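Local coordinates for ribosome maturation protein SDO1 homolog (Methanothermobacter thermautotrophicus, PDB 2WBM) that probably acts in ribosome maturation as an archaeal member of the SBDS family, a conformationally flexible protein linked to RNA and ribosome binding, at residues K127-H141 / V170-K184. Residues are numbered along the deposited sequence; the frame is centred on the assembly and turned at random.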
loop_
_atom_site.group_PDB
_atom_site.type_symbol
_atom_site.label_atom_id
_atom_site.label_comp_id
_atom_site.label_asym_id
_atom_site.label_seq_id
_atom_site.Cartn_x
_atom_site.Cartn_y
_atom_site.Cartn_z
ATOM N N LYS A 127 1.571 -7.492 2.601
ATOM C CA LYS A 127 0.134 -7.244 2.526
ATOM C C LYS A 127 -0.601 -8.534 2.187
ATOM O O LYS A 127 -1.631 -8.840 2.789
ATOM C CB LYS A 127 -0.190 -6.138 1.500
ATOM C CG LYS A 127 -1.690 -5.876 1.313
ATOM C CD LYS A 127 -2.334 -5.317 2.572
ATOM C CE LYS A 127 -3.711 -4.735 2.284
ATOM N NZ LYS A 127 -4.392 -4.392 3.561
ATOM N N ILE A 128 -0.067 -9.304 1.236
ATOM C CA ILE A 128 -0.648 -10.616 0.933
ATOM C C ILE A 128 -0.586 -11.555 2.147
ATOM O O ILE A 128 -1.590 -12.191 2.481
ATOM C CB ILE A 128 -0.015 -11.279 -0.325
ATOM C CG1 ILE A 128 -0.294 -10.417 -1.563
ATOM C CG2 ILE A 128 -0.551 -12.719 -0.502
ATOM C CD1 ILE A 128 0.386 -10.913 -2.866
ATOM N N ALA A 129 0.566 -11.610 2.819
ATOM C CA ALA A 129 0.731 -12.479 3.989
ATOM C C ALA A 129 -0.223 -12.089 5.115
ATOM O O ALA A 129 -0.692 -12.952 5.846
ATOM C CB ALA A 129 2.158 -12.446 4.496
ATOM N N ARG A 130 -0.483 -10.790 5.244
ATOM C CA ARG A 130 -1.392 -10.253 6.260
ATOM C C ARG A 130 -2.854 -10.629 5.976
ATOM O O ARG A 130 -3.596 -11.014 6.892
ATOM C CB ARG A 130 -1.205 -8.735 6.303
ATOM C CG ARG A 130 -2.186 -7.912 7.101
ATOM C CD ARG A 130 -1.828 -6.431 6.848
ATOM N NE ARG A 130 -0.394 -6.180 7.059
ATOM C CZ ARG A 130 0.398 -5.464 6.253
ATOM N NH1 ARG A 130 -0.072 -4.903 5.145
ATOM N NH2 ARG A 130 1.684 -5.314 6.552
ATOM N N GLU A 131 -3.270 -10.530 4.714
ATOM C CA GLU A 131 -4.696 -10.669 4.393
ATOM C C GLU A 131 -5.112 -12.089 4.046
ATOM O O GLU A 131 -6.291 -12.426 4.131
ATOM C CB GLU A 131 -5.100 -9.720 3.257
ATOM C CG GLU A 131 -4.806 -8.234 3.507
ATOM C CD GLU A 131 -5.679 -7.596 4.591
ATOM O OE1 GLU A 131 -6.761 -8.131 4.939
ATOM O OE2 GLU A 131 -5.276 -6.534 5.097
ATOM N N ALA A 132 -4.151 -12.915 3.651
ATOM C CA ALA A 132 -4.466 -14.209 3.045
ATOM C C ALA A 132 -4.566 -15.362 4.038
ATOM O O ALA A 132 -3.964 -15.338 5.115
ATOM C CB ALA A 132 -3.458 -14.555 1.971
ATOM N N ILE A 133 -5.353 -16.361 3.660
ATOM C CA ILE A 133 -5.302 -17.672 4.300
ATOM C C ILE A 133 -5.171 -18.742 3.230
ATOM O O ILE A 133 -5.383 -18.479 2.048
ATOM C CB ILE A 133 -6.557 -17.972 5.147
ATOM C CG1 ILE A 133 -7.817 -17.998 4.265
ATOM C CG2 ILE A 133 -6.664 -16.978 6.310
ATOM C CD1 ILE A 133 -9.011 -18.725 4.896
ATOM N N ASN A 134 -4.787 -19.936 3.661
ATOM C CA ASN A 134 -4.878 -21.131 2.857
ATOM C C ASN A 134 -6.309 -21.630 3.052
ATOM O O ASN A 134 -6.662 -22.042 4.157
ATOM C CB ASN A 134 -3.866 -22.157 3.382
ATOM C CG ASN A 134 -3.876 -23.459 2.607
ATOM O OD1 ASN A 134 -4.873 -23.827 1.983
ATOM N ND2 ASN A 134 -2.762 -24.178 2.660
ATOM N N PRO A 135 -7.150 -21.568 1.995
ATOM C CA PRO A 135 -8.556 -21.958 2.174
ATOM C C PRO A 135 -8.754 -23.431 2.532
ATOM O O PRO A 135 -9.830 -23.795 3.012
ATOM C CB PRO A 135 -9.205 -21.633 0.820
ATOM C CG PRO A 135 -8.073 -21.525 -0.147
ATOM C CD PRO A 135 -6.899 -21.031 0.645
ATOM N N GLN A 136 -7.726 -24.255 2.327
ATOM C CA GLN A 136 -7.806 -25.687 2.646
ATOM C C GLN A 136 -7.786 -25.994 4.151
ATOM O O GLN A 136 -8.388 -26.972 4.591
ATOM C CB GLN A 136 -6.689 -26.464 1.952
ATOM C CG GLN A 136 -6.718 -26.398 0.429
ATOM C CD GLN A 136 -5.509 -27.064 -0.212
ATOM O OE1 GLN A 136 -4.502 -27.334 0.449
ATOM N NE2 GLN A 136 -5.602 -27.326 -1.509
ATOM N N ASN A 137 -7.087 -25.174 4.932
ATOM C CA ASN A 137 -6.988 -25.400 6.373
ATOM C C ASN A 137 -7.313 -24.171 7.231
ATOM O O ASN A 137 -7.337 -24.263 8.458
ATOM C CB ASN A 137 -5.612 -25.974 6.748
ATOM C CG ASN A 137 -4.453 -25.055 6.372
ATOM O OD1 ASN A 137 -4.631 -23.862 6.091
ATOM N ND2 ASN A 137 -3.250 -25.615 6.373
ATOM N N GLY A 138 -7.548 -23.032 6.576
ATOM C CA GLY A 138 -7.889 -21.780 7.262
ATOM C C GLY A 138 -6.715 -21.026 7.871
ATOM O O GLY A 138 -6.908 -19.987 8.521
ATOM N N LEU A 139 -5.502 -21.532 7.651
ATOM C CA LEU A 139 -4.291 -20.991 8.282
ATOM C C LEU A 139 -3.583 -19.912 7.443
ATOM O O LEU A 139 -3.776 -19.846 6.227
ATOM C CB LEU A 139 -3.311 -22.125 8.599
ATOM C CG LEU A 139 -3.791 -23.216 9.559
ATOM C CD1 LEU A 139 -2.762 -24.338 9.653
ATOM C CD2 LEU A 139 -4.118 -22.643 10.943
ATOM N N PRO A 140 -2.758 -19.070 8.098
ATOM C CA PRO A 140 -1.973 -18.043 7.403
ATOM C C PRO A 140 -0.857 -18.633 6.549
ATOM O O PRO A 140 -0.384 -19.732 6.829
ATOM C CB PRO A 140 -1.335 -17.256 8.558
ATOM C CG PRO A 140 -2.147 -17.570 9.754
ATOM C CD PRO A 140 -2.557 -18.995 9.557
ATOM N N HIS A 141 -0.456 -17.908 5.510
ATOM C CA HIS A 141 0.775 -18.213 4.786
ATOM C C HIS A 141 1.867 -17.292 5.324
ATOM O O HIS A 141 1.687 -16.074 5.348
ATOM C CB HIS A 141 0.611 -17.953 3.286
ATOM C CG HIS A 141 -0.267 -18.935 2.576
ATOM N ND1 HIS A 141 0.087 -20.254 2.391
ATOM C CD2 HIS A 141 -1.467 -18.779 1.967
ATOM C CE1 HIS A 141 -0.866 -20.874 1.717
ATOM N NE2 HIS A 141 -1.822 -20.002 1.453
ATOM N N VAL A 170 -0.834 -9.508 -8.231
ATOM C CA VAL A 170 0.072 -10.552 -7.753
ATOM C C VAL A 170 -0.719 -11.731 -7.170
ATOM O O VAL A 170 -0.407 -12.902 -7.438
ATOM C CB VAL A 170 1.110 -9.999 -6.747
ATOM C CG1 VAL A 170 1.952 -11.120 -6.167
ATOM C CG2 VAL A 170 2.015 -8.955 -7.419
ATOM N N LEU A 171 -1.766 -11.432 -6.403
ATOM C CA LEU A 171 -2.578 -12.504 -5.835
ATOM C C LEU A 171 -3.109 -13.424 -6.938
ATOM O O LEU A 171 -3.039 -14.655 -6.820
ATOM C CB LEU A 171 -3.724 -11.932 -4.991
ATOM C CG LEU A 171 -4.661 -12.944 -4.329
ATOM C CD1 LEU A 171 -3.902 -13.848 -3.360
ATOM C CD2 LEU A 171 -5.808 -12.207 -3.629
ATOM N N LYS A 172 -3.613 -12.821 -8.013
ATOM C CA LYS A 172 -4.136 -13.569 -9.146
ATOM C C LYS A 172 -3.060 -14.452 -9.789
ATOM O O LYS A 172 -3.330 -15.606 -10.149
ATOM C CB LYS A 172 -4.740 -12.619 -10.181
ATOM C CG LYS A 172 -5.853 -13.240 -10.979
ATOM C CD LYS A 172 -6.102 -12.516 -12.285
ATOM C CE LYS A 172 -7.141 -13.266 -13.115
ATOM N NZ LYS A 172 -7.238 -12.721 -14.488
ATOM N N ALA A 173 -1.847 -13.912 -9.906
ATOM C CA ALA A 173 -0.714 -14.648 -10.477
ATOM C C ALA A 173 -0.281 -15.851 -9.627
ATOM O O ALA A 173 0.052 -16.907 -10.169
ATOM C CB ALA A 173 0.470 -13.702 -10.726
ATOM N N ILE A 174 -0.297 -15.707 -8.306
ATOM C CA ILE A 174 0.196 -16.781 -7.436
ATOM C C ILE A 174 -0.846 -17.832 -7.027
ATOM O O ILE A 174 -0.486 -18.903 -6.521
ATOM C CB ILE A 174 0.913 -16.239 -6.181
ATOM C CG1 ILE A 174 -0.086 -15.540 -5.244
ATOM C CG2 ILE A 174 2.099 -15.344 -6.583
ATOM C CD1 ILE A 174 0.501 -15.108 -3.908
ATOM N N ARG A 175 -2.128 -17.533 -7.236
ATOM C CA ARG A 175 -3.198 -18.444 -6.804
ATOM C C ARG A 175 -3.205 -19.783 -7.559
ATOM O O ARG A 175 -3.860 -20.730 -7.124
ATOM C CB ARG A 175 -4.573 -17.761 -6.861
ATOM C CG ARG A 175 -5.156 -17.642 -8.257
ATOM C CD ARG A 175 -6.473 -16.870 -8.277
ATOM N NE ARG A 175 -7.057 -16.882 -9.622
ATOM C CZ ARG A 175 -7.995 -16.044 -10.057
ATOM N NH1 ARG A 175 -8.479 -15.098 -9.260
ATOM N NH2 ARG A 175 -8.446 -16.149 -11.302
ATOM N N THR A 176 -2.480 -19.858 -8.674
ATOM C CA THR A 176 -2.280 -21.135 -9.366
ATOM C C THR A 176 -1.092 -21.912 -8.793
ATOM O O THR A 176 -0.939 -23.102 -9.055
ATOM C CB THR A 176 -2.108 -20.971 -10.897
ATOM O OG1 THR A 176 -1.178 -19.920 -11.174
ATOM C CG2 THR A 176 -3.448 -20.655 -11.557
ATOM N N LYS A 177 -0.263 -21.237 -8.004
ATOM C CA LYS A 177 0.895 -21.879 -7.389
ATOM C C LYS A 177 0.601 -22.390 -5.980
ATOM O O LYS A 177 1.054 -23.472 -5.607
ATOM C CB LYS A 177 2.112 -20.950 -7.399
ATOM C CG LYS A 177 2.533 -20.476 -8.786
ATOM C CD LYS A 177 2.773 -21.642 -9.754
ATOM C CE LYS A 177 3.284 -21.138 -11.101
ATOM N NZ LYS A 177 3.279 -22.209 -12.134
ATOM N N ILE A 178 -0.168 -21.623 -5.209
ATOM C CA ILE A 178 -0.574 -22.048 -3.863
ATOM C C ILE A 178 -2.052 -21.797 -3.597
ATOM O O ILE A 178 -2.650 -20.917 -4.227
ATOM C CB ILE A 178 0.256 -21.365 -2.742
ATOM C CG1 ILE A 178 0.362 -19.851 -2.962
ATOM C CG2 ILE A 178 1.621 -22.032 -2.627
ATOM C CD1 ILE A 178 0.718 -19.078 -1.699
ATOM N N PRO A 179 -2.644 -22.574 -2.665
ATOM C CA PRO A 179 -4.036 -22.374 -2.299
ATOM C C PRO A 179 -4.122 -21.107 -1.479
ATOM O O PRO A 179 -3.537 -21.042 -0.397
ATOM C CB PRO A 179 -4.361 -23.597 -1.421
ATOM C CG PRO A 179 -3.226 -24.539 -1.589
ATOM C CD PRO A 179 -2.046 -23.701 -1.923
ATOM N N ILE A 180 -4.834 -20.106 -1.987
ATOM C CA ILE A 180 -4.811 -18.788 -1.348
ATOM C C ILE A 180 -6.057 -17.956 -1.629
ATOM O O ILE A 180 -6.601 -17.971 -2.742
ATOM C CB ILE A 180 -3.527 -18.003 -1.740
ATOM C CG1 ILE A 180 -3.348 -16.759 -0.860
ATOM C CG2 ILE A 180 -3.501 -17.689 -3.255
ATOM C CD1 ILE A 180 -1.938 -16.191 -0.878
ATOM N N LYS A 181 -6.485 -17.219 -0.605
ATOM C CA LYS A 181 -7.659 -16.377 -0.666
ATOM C C LYS A 181 -7.486 -15.311 0.409
ATOM O O LYS A 181 -6.944 -15.596 1.469
ATOM C CB LYS A 181 -8.889 -17.227 -0.349
ATOM C CG LYS A 181 -10.234 -16.595 -0.646
ATOM C CD LYS A 181 -11.362 -17.531 -0.200
ATOM C CE LYS A 181 -12.742 -16.953 -0.492
ATOM N NZ LYS A 181 -13.058 -15.768 0.360
ATOM N N PHE A 182 -7.940 -14.095 0.130
ATOM C CA PHE A 182 -8.043 -13.056 1.152
ATOM C C PHE A 182 -9.306 -13.325 1.958
ATOM O O PHE A 182 -10.390 -13.500 1.397
ATOM C CB PHE A 182 -8.123 -11.673 0.512
ATOM C CG PHE A 182 -6.784 -11.086 0.142
ATOM C CD1 PHE A 182 -5.641 -11.876 0.084
ATOM C CD2 PHE A 182 -6.681 -9.741 -0.181
ATOM C CE1 PHE A 182 -4.403 -11.329 -0.272
ATOM C CE2 PHE A 182 -5.447 -9.186 -0.540
ATOM C CZ PHE A 182 -4.312 -9.988 -0.582
ATOM N N GLU A 183 -9.159 -13.391 3.274
ATOM C CA GLU A 183 -10.307 -13.643 4.147
ATOM C C GLU A 183 -10.047 -13.113 5.534
ATOM O O GLU A 183 -8.976 -13.336 6.104
ATOM C CB GLU A 183 -10.620 -15.138 4.208
ATOM C CG GLU A 183 -11.992 -15.461 4.779
ATOM C CD GLU A 183 -12.490 -16.838 4.359
ATOM O OE1 GLU A 183 -12.445 -17.162 3.150
ATOM O OE2 GLU A 183 -12.942 -17.591 5.246
ATOM N N LYS A 184 -11.033 -12.402 6.077
ATOM C CA LYS A 184 -10.989 -11.989 7.461
ATOM C C LYS A 184 -11.457 -13.184 8.281
ATOM O O LYS A 184 -12.240 -14.002 7.793
ATOM C CB LYS A 184 -11.919 -10.801 7.738
ATOM C CG LYS A 184 -11.741 -9.599 6.824
ATOM C CD LYS A 184 -10.451 -8.833 7.076
ATOM C CE LYS A 184 -10.338 -7.667 6.070
ATOM N NZ LYS A 184 -9.002 -7.002 6.075
#
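The F182 ring lies flat against the end of helix 110-131. E131 CB sits over the centre of one ring face, 3.6 Å from the F182 centroid, a CH-pi contact. L171 CD2 lies over the opposite face, toward its rim. The E131 chain bends at chi2 (-69°) and its carboxylate forms salt bridges with two lysines, K184 and K127. K184 NZ meets OE1 of E131 on the syn side at 2.8 Å. K127 NZ reaches OE2 of E131 from above the carboxylate plane. The two bonds should limit rotation of this buried acid, and its charge probably eases the approach of the lysines.

Beside the ring, I128 crosses I180 at about a right angle, with CG2 of I128 3.8 Å from CD1 of I180. I128 CD1 lies 3.7 Å from V170 CG1. I180 also packs on A132 and on I146 of helix 143-152.

H141 NE2 donates to P179 O at 2.7 Å, with the oxygen near the ring plane. I178 CD1 covers one face of the H141 imidazole, so edge and face are both engaged. P179 CG rests on the amide end of Q136.

I133 and K181 exchange backbone bonds as an antiparallel hydrogen-bonded pair, and E183 N bonds to E131 O. This short antiparallel ladder, in the SBDS domain II region, joins the end of a long helix to strand 181-191, which runs on into the antiparallel sheet with strands 220-227 and 247-250.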